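Local atomic coordinates of pectinesterase A (Erwinia chrysanthemi, PDB entry 2NTP), a protein that hydrolyses the methyl esters of pectin, releasing methanol and leaving free galacturonate units, the first step in maceration and soft-rotting of plant tissue. Residues T71-L76 / W83-S88; S88-I93 / I105-D110; K126-V131 / G151-L156. All blocks are in the same frame, centred on the assembly; numbering follows the deposited sequence.

The three contacts illustrate how a parallel beta-helix can build a substrate cleft from the turns and loops between its strands. They follow one another along the chain: interaction 1 closes before interaction 2 opens, sharing Ser88, and interaction 3 comes last. Their centres lie 9 to 10 Å apart. The loop after strand 65-69, the end of strand 103-107 and the loop after strand 147-150 belong to successive strands of one parallel sheet, while strands 91-93 and 156-158 belong to another. Asn107 and Ser88 bond to Val131, and Ala73 to Gln129, tying the three together. Interactions 1 and 3 touch the same sugar, and interaction 2 is a buried contact next to both.

Interaction 1: residues T71-L76 / W83-S88; sequences TAAGTL and WGTAGS. With ADA (alpha-D-galactopyranuronic acid), chain C; ADA (alpha-D-galactopyranuronic acid), chain B.
Two backbone bonds clamp residues 71-76 against 83-88: Gly84 N donates to Ala73 O at 2.9 Å, and Trp83 N reaches Thr75 O at 3.1 Å. Both acceptors belong to the type I turn from Ala72 to Thr75, where Thr75 OG1 in addition takes the N-H of Ala72. Thr75 CB and CG2 both approach Trp83 CD1, at 3.9 Å. Thr71 CG2 comes over one face of the indole's five-membered ring, 3.9 Å from the centroid, a CH-pi contact; placing this methyl anti to the backbone N (chi1 -37° for OG1) turns it to the ring, and OG1 shares a water with Ser88 O, to which the water donates. A second water lies in the plane of the indole at its edge, accepting from Trp83 NE1 and donating to Leu76 O. Ala73 CB packs on the Gly84 carbonyl carbon at 3.4 Å, and Ser88 CB approaches Thr71 O. Ser88 OG turns back to Thr85 O, which also accepts from Ser88 N. On the substrate side Ala86, part of the glycan pocket, gives a nearly straight bond of 2.8 Å from its N to galacturonate O6B of chain C. The contact thus joins the loop after strand 65-69 to the short, weakly bonded helix 84-87, which carries the substrate-binding Thr85 beside Gln129 and Asp154, with strand 91-93 following in the chain.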
loop_
_atom_site.group_PDB
_atom_site.type_symbol
_atom_site.label_atom_id
_atom_site.label_comp_id
_atom_site.label_asym_id
_atom_site.label_seq_id
_atom_site.Cartn_x
_atom_site.Cartn_y
_atom_site.Cartn_z
ATOM N N THR A 71 11.381 -9.751 1.994
ATOM C CA THR A 71 11.264 -10.396 0.684
ATOM C C THR A 71 11.150 -9.343 -0.413
ATOM O O THR A 71 10.216 -8.537 -0.398
ATOM C CB THR A 71 10.012 -11.327 0.600
ATOM O OG1 THR A 71 9.804 -12.001 1.852
ATOM C CG2 THR A 71 10.153 -12.351 -0.531
ATOM N N ALA A 72 12.095 -9.339 -1.353
ATOM C CA ALA A 72 11.969 -8.488 -2.541
ATOM C C ALA A 72 11.438 -9.300 -3.714
ATOM O O ALA A 72 11.494 -10.536 -3.693
ATOM C CB ALA A 72 13.305 -7.846 -2.900
ATOM N N ALA A 73 10.932 -8.605 -4.734
ATOM C CA ALA A 73 10.509 -9.254 -5.976
ATOM C C ALA A 73 11.637 -10.096 -6.565
ATOM O O ALA A 73 11.390 -11.168 -7.110
ATOM C CB ALA A 73 10.038 -8.221 -6.989
ATOM N N GLY A 74 12.869 -9.605 -6.432
ATOM C CA GLY A 74 14.047 -10.275 -6.986
ATOM C C GLY A 74 14.669 -11.327 -6.085
ATOM O O GLY A 74 15.650 -11.974 -6.476
ATOM N N THR A 75 14.118 -11.496 -4.881
ATOM C CA THR A 75 14.542 -12.573 -3.982
ATOM C C THR A 75 14.207 -13.903 -4.651
ATOM O O THR A 75 13.120 -14.068 -5.207
ATOM C CB THR A 75 13.856 -12.482 -2.596
ATOM O OG1 THR A 75 14.137 -11.211 -2.000
ATOM C CG2 THR A 75 14.347 -13.583 -1.653
ATOM N N LEU A 76 15.151 -14.838 -4.609
ATOM C CA LEU A 76 14.970 -16.127 -5.280
ATOM C C LEU A 76 14.372 -17.196 -4.367
ATOM O O LEU A 76 14.709 -17.284 -3.186
ATOM C CB LEU A 76 16.294 -16.608 -5.890
ATOM C CG LEU A 76 16.958 -15.699 -6.933
ATOM C CD1 LEU A 76 18.314 -16.264 -7.349
ATOM C CD2 LEU A 76 16.070 -15.486 -8.153
ATOM N N TRP A 83 10.404 -14.348 -6.590
ATOM C CA TRP A 83 9.100 -14.205 -5.942
ATOM C C TRP A 83 8.166 -13.304 -6.751
ATOM O O TRP A 83 6.963 -13.577 -6.858
ATOM C CB TRP A 83 9.258 -13.657 -4.524
ATOM C CG TRP A 83 9.644 -14.693 -3.517
ATOM C CD1 TRP A 83 10.892 -14.924 -3.014
ATOM C CD2 TRP A 83 8.774 -15.643 -2.887
ATOM N NE1 TRP A 83 10.854 -15.958 -2.106
ATOM C CE2 TRP A 83 9.567 -16.419 -2.011
ATOM C CE3 TRP A 83 7.401 -15.915 -2.976
ATOM C CZ2 TRP A 83 9.034 -17.453 -1.231
ATOM C CZ3 TRP A 83 6.871 -16.946 -2.199
ATOM C CH2 TRP A 83 7.689 -17.699 -1.339
ATOM N N GLY A 84 8.727 -12.239 -7.324
ATOM C CA GLY A 84 7.944 -11.237 -8.038
ATOM C C GLY A 84 7.275 -10.279 -7.071
ATOM O O GLY A 84 7.301 -10.499 -5.861
ATOM N N THR A 85 6.655 -9.231 -7.607
ATOM C CA THR A 85 6.073 -8.165 -6.776
ATOM C C THR A 85 4.915 -8.654 -5.897
ATOM O O THR A 85 4.970 -8.518 -4.666
ATOM C CB THR A 85 5.666 -6.946 -7.625
ATOM O OG1 THR A 85 6.827 -6.430 -8.287
ATOM C CG2 THR A 85 5.068 -5.840 -6.754
ATOM N N ALA A 86 3.888 -9.235 -6.518
ATOM C CA ALA A 86 2.803 -9.853 -5.757
ATOM C C ALA A 86 3.356 -10.857 -4.732
ATOM O O ALA A 86 3.011 -10.804 -3.543
ATOM C CB ALA A 86 1.790 -10.517 -6.694
ATOM N N GLY A 87 4.254 -11.729 -5.192
ATOM C CA GLY A 87 4.838 -12.781 -4.360
ATOM C C GLY A 87 5.695 -12.324 -3.194
ATOM O O GLY A 87 5.974 -13.111 -2.290
ATOM N N SER A 88 6.106 -11.057 -3.203
ATOM C CA SER A 88 6.998 -10.519 -2.171
ATOM C C SER A 88 6.277 -10.105 -0.888
ATOM O O SER A 88 6.925 -9.786 0.115
ATOM C CB SER A 88 7.761 -9.305 -2.715
ATOM O OG SER A 88 6.925 -8.155 -2.763
HETATM C C1 ADA C . 3.879 -6.742 -13.297
HETATM C C2 ADA C . 2.379 -6.843 -13.580
HETATM C C3 ADA C . 1.582 -6.924 -12.276
HETATM C C4 ADA C . 2.124 -8.032 -11.366
HETATM C C5 ADA C . 3.626 -7.835 -11.160
HETATM C C6 ADA C . 4.224 -8.925 -10.312
HETATM O O2 ADA C . 1.984 -5.692 -14.327
HETATM O O3 ADA C . 0.184 -7.115 -12.552
HETATM O O4 ADA C . 1.918 -9.323 -11.959
HETATM O O5 ADA C . 4.290 -7.807 -12.433
HETATM O O6B ADA C . 3.629 -9.285 -9.273
HETATM O O6A ADA C . 5.304 -9.429 -10.682
HETATM C C1 ADA B . 5.332 -2.435 -11.394
HETATM C C2 ADA B . 5.386 -3.740 -10.591
HETATM C C3 ADA B . 6.165 -4.793 -11.373
HETATM C C4 ADA B . 5.560 -4.979 -12.764
HETATM C C5 ADA B . 5.527 -3.635 -13.496
HETATM C C6 ADA B . 4.886 -3.784 -14.845
HETATM O O2 ADA B . 6.020 -3.530 -9.323
HETATM O O3 ADA B . 6.204 -6.031 -10.654
HETATM O O4 ADA B . 4.224 -5.490 -12.674
HETATM O O5 ADA B . 4.816 -2.653 -12.719
HETATM O O6B ADA B . 3.874 -3.096 -15.110
HETATM O O6A ADA B . 5.399 -4.597 -15.651
HETATM O O HOH W 1 7.701 -10.422 2.740
HETATM O O HOH W 2 13.218 -17.267 -0.805
#

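Interaction 2: residues S88-I93 / I105-D110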
loop_
_atom_site.group_PDB
_atom_site.type_symbol
_atom_site.label_atom_id
_atom_site.label_comp_id
_atom_site.label_asym_id
_atom_site.label_seq_id
_atom_site.Cartn_x
_atom_site.Cartn_y
_atom_site.Cartn_z
ATOM N N SER A 88 6.106 -11.057 -3.203
ATOM C CA SER A 88 6.998 -10.519 -2.171
ATOM C C SER A 88 6.277 -10.105 -0.888
ATOM O O SER A 88 6.925 -9.786 0.115
ATOM C CB SER A 88 7.761 -9.305 -2.715
ATOM O OG SER A 88 6.925 -8.155 -2.763
ATOM N N SER A 89 4.945 -10.094 -0.927
ATOM C CA SER A 89 4.161 -9.484 0.142
ATOM C C SER A 89 4.302 -10.201 1.479
ATOM O O SER A 89 4.256 -11.427 1.538
ATOM C CB SER A 89 2.686 -9.398 -0.243
ATOM O OG SER A 89 2.017 -8.538 0.668
ATOM N N THR A 90 4.454 -9.424 2.551
ATOM C CA THR A 90 4.494 -10.000 3.897
ATOM C C THR A 90 3.117 -10.561 4.252
ATOM O O THR A 90 3.009 -11.685 4.744
ATOM C CB THR A 90 4.975 -8.974 4.945
ATOM O OG1 THR A 90 6.316 -8.580 4.629
ATOM C CG2 THR A 90 4.950 -9.570 6.366
ATOM N N ILE A 91 2.073 -9.774 3.994
ATOM C CA ILE A 91 0.697 -10.219 4.215
ATOM C C ILE A 91 -0.104 -10.069 2.927
ATOM O O ILE A 91 -0.082 -9.016 2.288
ATOM C CB ILE A 91 0.022 -9.456 5.385
ATOM C CG1 ILE A 91 0.727 -9.788 6.707
ATOM C CG2 ILE A 91 -1.483 -9.789 5.468
ATOM C CD1 ILE A 91 0.103 -9.141 7.941
ATOM N N THR A 92 -0.790 -11.145 2.552
ATOM C CA THR A 92 -1.640 -11.167 1.366
ATOM C C THR A 92 -3.083 -11.409 1.809
ATOM O O THR A 92 -3.362 -12.404 2.475
ATOM C CB THR A 92 -1.182 -12.271 0.387
ATOM O OG1 THR A 92 0.168 -12.012 -0.036
ATOM C CG2 THR A 92 -2.089 -12.328 -0.826
ATOM N N ILE A 93 -3.985 -10.494 1.453
ATOM C CA ILE A 93 -5.406 -10.645 1.796
ATOM C C ILE A 93 -6.179 -11.099 0.568
ATOM O O ILE A 93 -6.349 -10.331 -0.387
ATOM C CB ILE A 93 -6.038 -9.332 2.357
ATOM C CG1 ILE A 93 -5.208 -8.745 3.507
ATOM C CG2 ILE A 93 -7.499 -9.573 2.770
ATOM C CD1 ILE A 93 -5.060 -9.650 4.728
ATOM N N ILE A 105 2.718 -3.842 10.040
ATOM C CA ILE A 105 3.062 -4.833 9.023
ATOM C C ILE A 105 4.246 -4.275 8.228
ATOM O O ILE A 105 4.171 -3.172 7.681
ATOM C CB ILE A 105 1.879 -5.111 8.061
ATOM C CG1 ILE A 105 0.630 -5.552 8.844
ATOM C CG2 ILE A 105 2.277 -6.160 7.022
ATOM C CD1 ILE A 105 -0.685 -5.455 8.054
ATOM N N ARG A 106 5.340 -5.031 8.189
ATOM C CA ARG A 106 6.571 -4.580 7.540
ATOM C C ARG A 106 7.048 -5.539 6.458
ATOM O O ARG A 106 6.936 -6.762 6.600
ATOM C CB ARG A 106 7.717 -4.436 8.557
ATOM C CG ARG A 106 7.392 -3.697 9.844
ATOM C CD ARG A 106 8.684 -3.278 10.564
ATOM N NE ARG A 106 9.598 -4.404 10.771
ATOM C CZ ARG A 106 10.163 -4.733 11.933
ATOM N NH1 ARG A 106 9.943 -4.019 13.035
ATOM N NH2 ARG A 106 10.966 -5.785 11.992
ATOM N N ASN A 107 7.593 -4.975 5.382
ATOM C CA ASN A 107 8.556 -5.718 4.576
ATOM C C ASN A 107 9.940 -5.204 4.947
ATOM O O ASN A 107 10.229 -4.007 4.822
ATOM C CB ASN A 107 8.290 -5.618 3.073
ATOM C CG ASN A 107 9.062 -6.673 2.277
ATOM O OD1 ASN A 107 10.265 -6.872 2.485
ATOM N ND2 ASN A 107 8.375 -7.349 1.368
ATOM N N ASP A 108 10.772 -6.111 5.447
ATOM C CA ASP A 108 12.066 -5.731 6.003
ATOM C C ASP A 108 13.200 -5.801 4.983
ATOM O O ASP A 108 14.376 -5.703 5.357
ATOM C CB ASP A 108 12.393 -6.581 7.239
ATOM C CG ASP A 108 11.642 -6.130 8.476
ATOM O OD1 ASP A 108 11.071 -5.020 8.481
ATOM O OD2 ASP A 108 11.640 -6.897 9.463
ATOM N N PHE A 109 12.859 -5.960 3.704
ATOM C CA PHE A 109 13.872 -5.876 2.655
ATOM C C PHE A 109 14.627 -4.567 2.823
ATOM O O PHE A 109 14.037 -3.476 2.822
ATOM C CB PHE A 109 13.271 -5.985 1.251
ATOM C CG PHE A 109 14.267 -5.747 0.145
ATOM C CD1 PHE A 109 15.328 -6.625 -0.053
ATOM C CD2 PHE A 109 14.139 -4.642 -0.696
ATOM C CE1 PHE A 109 16.249 -6.408 -1.073
ATOM C CE2 PHE A 109 15.060 -4.412 -1.720
ATOM C CZ PHE A 109 16.117 -5.303 -1.907
ATOM N N ASP A 110 15.939 -4.686 2.994
ATOM C CA ASP A 110 16.769 -3.525 3.256
ATOM C C ASP A 110 17.130 -2.852 1.939
ATOM O O ASP A 110 18.234 -3.017 1.419
ATOM C CB ASP A 110 18.022 -3.937 4.035
ATOM C CG ASP A 110 18.728 -2.761 4.692
ATOM O OD1 ASP A 110 18.582 -1.607 4.231
ATOM O OD2 ASP A 110 19.456 -3.008 5.681
#
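Thr90 makes the polar contact between residues 88-93 and 105-110: its OG1 donates to Arg106 O at 2.8 Å, tilted 29° from the carbonyl plane. With chi1 at -62° the hydroxyl lies beside the backbone N of Thr90, while CG2 points anti to that N and also packs near the same carbonyl oxygen. Next to this bond the contact is apolar. Ile91 and Ile105 cross at about a right angle, and the CD1 methyl of Ile91 rests on CG1 of Ile105 at 3.7 Å, with CG2 and CD1 of Ile105 close by. At the other end Asn107 ND2 comes within 3.1 Å of Ser88 O.

A second shell fixes these groups. Asn107 ND2 donates to Thr71 O and to Val131 O, while Asn107 OD1 accepts from Phe109 N at 3.0 Å, an Asx turn where the chain leaves strand 103-107. Both ends of the amide are therefore engaged, which fixes its flip. Arg106, whose carbonyl Thr90 uses, grips Asp108 side-on in a salt bridge, NE to OD1 and NH2 to OD2, the latter at 2.8 Å and in the guanidinium plane. Ser89 OG closes onto Ile91 O, and Ser88 OG is held by Thr85 O and Val131 N. Leu48, Ile67 and Leu133 pack around Ile91.

Thr90, just before strand 91-93, uses its hydroxyl to link to the Arg106 carbonyl of strand 103-107, which belongs to a different sheet of the beta-helix, and an asparagine amide bonds to neighbouring loops: polar groups buried in the interior are paired off beside the apolar Ile91-Ile105 contact.

Interaction 3: residues K126-V131 / G151-L156; sequences KDTQAV and GYQDTL. With ADA (alpha-D-galactopyranuronic acid), chain D; ADA (alpha-D-galactopyranuronic acid), chain B; ADA (alpha-D-galactopyranuronic acid), chain E.
Thr128 touches residues 151-156 through its hydroxyl: OG1 donates to Gln153 OE1 at 2.6 Å, the two side chains crossing at about a right angle. This bond fixes which way the Gln153 amide faces, so that NE2 points into the cleft, donating to O6A of the chain D galacturonate at 2.8 Å and to O3 of the chain E sugar. The extended Gln153 chain, CG anti to the backbone N (chi1 -173°), carries the amide that far. Thr128 O and Gln153 N are further bridged by a water. Gln129 lies alongside Asp154, its CB 3.4 Å from Asp154 OD2, with amide and carboxylate planes 77° apart. Its NE2 reaches O2 of the chain B sugar at 3.3 Å, and that hydroxyl gives a weak bond to Asp154 OD2. Ala130 N then donates to Gln153 O at 3.0 Å, and a second water joins Ala130 O to Tyr152 N. Val131 closes the contact, its CA and CG2 both 3.3 Å from Asp154 O. The proton donor Asp154, the transition-state stabiliser Gln153 and the substrate-binding Gln129 form part of the pectinesterase active site, which Asp175 completes as nucleophile, on loops of the parallel beta-helix.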
loop_
_atom_site.group_PDB
_atom_site.type_symbol
_atom_site.label_atom_id
_atom_site.label_comp_id
_atom_site.label_asym_id
_atom_site.label_seq_id
_atom_site.Cartn_x
_atom_site.Cartn_y
_atom_site.Cartn_z
ATOM N N LYS A 126 17.960 -6.251 -8.510
ATOM C CA LYS A 126 17.431 -5.217 -9.405
ATOM C C LYS A 126 15.923 -5.016 -9.228
ATOM O O LYS A 126 15.426 -3.894 -9.317
ATOM C CB LYS A 126 17.754 -5.540 -10.867
ATOM C CG LYS A 126 19.192 -5.237 -11.256
ATOM C CD LYS A 126 19.511 -5.745 -12.644
ATOM C CE LYS A 126 20.963 -5.477 -12.996
ATOM N NZ LYS A 126 21.364 -6.157 -14.258
ATOM N N ASP A 127 15.204 -6.114 -8.992
ATOM C CA ASP A 127 13.760 -6.070 -8.772
ATOM C C ASP A 127 13.490 -5.783 -7.300
ATOM O O ASP A 127 13.252 -6.695 -6.500
ATOM C CB ASP A 127 13.097 -7.380 -9.217
ATOM C CG ASP A 127 13.231 -7.630 -10.717
ATOM O OD1 ASP A 127 13.750 -6.748 -11.436
ATOM O OD2 ASP A 127 12.808 -8.712 -11.175
ATOM N N THR A 128 13.524 -4.494 -6.969
ATOM C CA THR A 128 13.581 -4.023 -5.591
ATOM C C THR A 128 12.220 -3.773 -4.940
ATOM O O THR A 128 12.155 -3.345 -3.787
ATOM C CB THR A 128 14.437 -2.745 -5.484
ATOM O OG1 THR A 128 14.071 -1.838 -6.532
ATOM C CG2 THR A 128 15.917 -3.093 -5.617
ATOM N N GLN A 129 11.139 -4.052 -5.659
ATOM C CA GLN A 129 9.825 -3.956 -5.026
ATOM C C GLN A 129 9.745 -4.953 -3.876
ATOM O O GLN A 129 10.256 -6.068 -3.967
ATOM C CB GLN A 129 8.662 -4.109 -6.018
ATOM C CG GLN A 129 8.840 -5.073 -7.163
ATOM C CD GLN A 129 9.769 -4.579 -8.262
ATOM O OE1 GLN A 129 10.881 -5.032 -8.345
ATOM N NE2 GLN A 129 9.301 -3.665 -9.113
ATOM N N ALA A 130 9.138 -4.528 -2.774
ATOM C CA ALA A 130 9.042 -5.365 -1.586
ATOM C C ALA A 130 7.794 -4.962 -0.807
ATOM O O ALA A 130 7.808 -4.040 0.017
ATOM C CB ALA A 130 10.310 -5.245 -0.735
ATOM N N VAL A 131 6.711 -5.670 -1.098
ATOM C CA VAL A 131 5.378 -5.332 -0.604
ATOM C C VAL A 131 5.191 -5.715 0.867
ATOM O O VAL A 131 5.543 -6.819 1.271
ATOM C CB VAL A 131 4.301 -6.016 -1.477
ATOM C CG1 VAL A 131 2.897 -5.685 -0.973
ATOM C CG2 VAL A 131 4.447 -5.612 -2.943
ATOM N N GLY A 151 7.667 -0.031 4.359
ATOM C CA GLY A 151 8.474 -0.527 3.248
ATOM C C GLY A 151 9.180 0.618 2.561
ATOM O O GLY A 151 9.240 1.740 3.092
ATOM N N TYR A 152 9.733 0.328 1.389
ATOM C CA TYR A 152 10.334 1.347 0.545
ATOM C C TYR A 152 9.578 1.349 -0.786
ATOM O O TYR A 152 8.592 2.070 -0.939
ATOM C CB TYR A 152 11.842 1.102 0.372
ATOM C CG TYR A 152 12.657 1.276 1.645
ATOM C CD1 TYR A 152 13.182 2.524 1.996
ATOM C CD2 TYR A 152 12.905 0.198 2.496
ATOM C CE1 TYR A 152 13.930 2.691 3.167
ATOM C CE2 TYR A 152 13.657 0.357 3.669
ATOM C CZ TYR A 152 14.170 1.601 3.991
ATOM O OH TYR A 152 14.919 1.763 5.148
ATOM N N GLN A 153 10.014 0.528 -1.734
ATOM C CA GLN A 153 9.320 0.432 -3.016
ATOM C C GLN A 153 8.109 -0.491 -2.912
ATOM O O GLN A 153 8.235 -1.639 -2.468
ATOM C CB GLN A 153 10.279 -0.056 -4.101
ATOM C CG GLN A 153 9.683 -0.036 -5.519
ATOM C CD GLN A 153 10.737 -0.227 -6.598
ATOM O OE1 GLN A 153 11.921 -0.364 -6.307
ATOM N NE2 GLN A 153 10.307 -0.223 -7.854
ATOM N N ASP A 154 6.943 0.014 -3.324
ATOM C CA ASP A 154 5.724 -0.810 -3.434
ATOM C C ASP A 154 5.174 -1.317 -2.082
ATOM O O ASP A 154 4.658 -2.434 -1.974
ATOM C CB ASP A 154 5.954 -1.997 -4.405
ATOM C CG ASP A 154 5.914 -1.584 -5.874
ATOM O OD1 ASP A 154 6.025 -0.376 -6.171
ATOM O OD2 ASP A 154 5.770 -2.473 -6.741
ATOM N N THR A 155 5.257 -0.482 -1.051
ATOM C CA THR A 155 4.806 -0.882 0.293
ATOM C C THR A 155 3.388 -1.477 0.341
ATOM O O THR A 155 3.186 -2.546 0.915
ATOM C CB THR A 155 4.901 0.305 1.267
ATOM O OG1 THR A 155 6.242 0.813 1.243
ATOM C CG2 THR A 155 4.525 -0.123 2.702
ATOM N N LEU A 156 2.429 -0.773 -0.259
ATOM C CA LEU A 156 1.017 -1.165 -0.224
ATOM C C LEU A 156 0.456 -1.399 -1.624
ATOM O O LEU A 156 0.391 -0.472 -2.438
ATOM C CB LEU A 156 0.181 -0.112 0.503
ATOM C CG LEU A 156 -1.334 -0.363 0.514
ATOM C CD1 LEU A 156 -1.686 -1.715 1.159
ATOM C CD2 LEU A 156 -2.061 0.787 1.221
HETATM C C1 ADA D . 9.709 -0.380 -11.619
HETATM C C2 ADA D . 9.056 -0.953 -12.873
HETATM C C3 ADA D . 7.670 -0.334 -13.067
HETATM C C4 ADA D . 6.836 -0.498 -11.794
HETATM C C5 ADA D . 7.583 0.137 -10.619
HETATM C C6 ADA D . 6.852 0.028 -9.305
HETATM O O2 ADA D . 9.896 -0.688 -14.002
HETATM O O3 ADA D . 7.017 -0.943 -14.190
HETATM O O4 ADA D . 6.662 -1.893 -11.518
HETATM O O5 ADA D . 8.849 -0.526 -10.485
HETATM O O6B ADA D . 5.625 0.290 -9.226
HETATM O O6A ADA D . 7.532 -0.317 -8.318
HETATM C C1 ADA B . 5.332 -2.435 -11.394
HETATM C C2 ADA B . 5.386 -3.740 -10.591
HETATM C C3 ADA B . 6.165 -4.793 -11.373
HETATM C C4 ADA B . 5.560 -4.979 -12.764
HETATM C C5 ADA B . 5.527 -3.635 -13.496
HETATM C C6 ADA B . 4.886 -3.784 -14.845
HETATM O O2 ADA B . 6.020 -3.530 -9.323
HETATM O O3 ADA B . 6.204 -6.031 -10.654
HETATM O O4 ADA B . 4.224 -5.490 -12.674
HETATM O O5 ADA B . 4.816 -2.653 -12.719
HETATM O O6B ADA B . 3.874 -3.096 -15.110
HETATM O O6A ADA B . 5.399 -4.597 -15.651
HETATM C C1 ADA E . 11.633 3.993 -10.654
HETATM C C2 ADA E . 11.852 2.678 -9.904
HETATM C C3 ADA E . 12.282 1.572 -10.865
HETATM C C4 ADA E . 11.372 1.510 -12.097
HETATM C C5 ADA E . 11.189 2.888 -12.731
HETATM C C6 ADA E . 10.201 2.808 -13.862
HETATM O O2 ADA E . 12.871 2.863 -8.921
HETATM O O3 ADA E . 12.285 0.307 -10.187
HETATM O O4 ADA E . 10.077 1.009 -11.747
HETATM O O5 ADA E . 10.713 3.800 -11.734
HETATM O O6B ADA E . 9.307 3.677 -13.936
HETATM O O6A ADA E . 10.304 1.874 -14.690
HETATM O O HOH W 3 11.850 -1.861 -1.433
HETATM O O HOH W 4 9.609 -2.180 0.441
#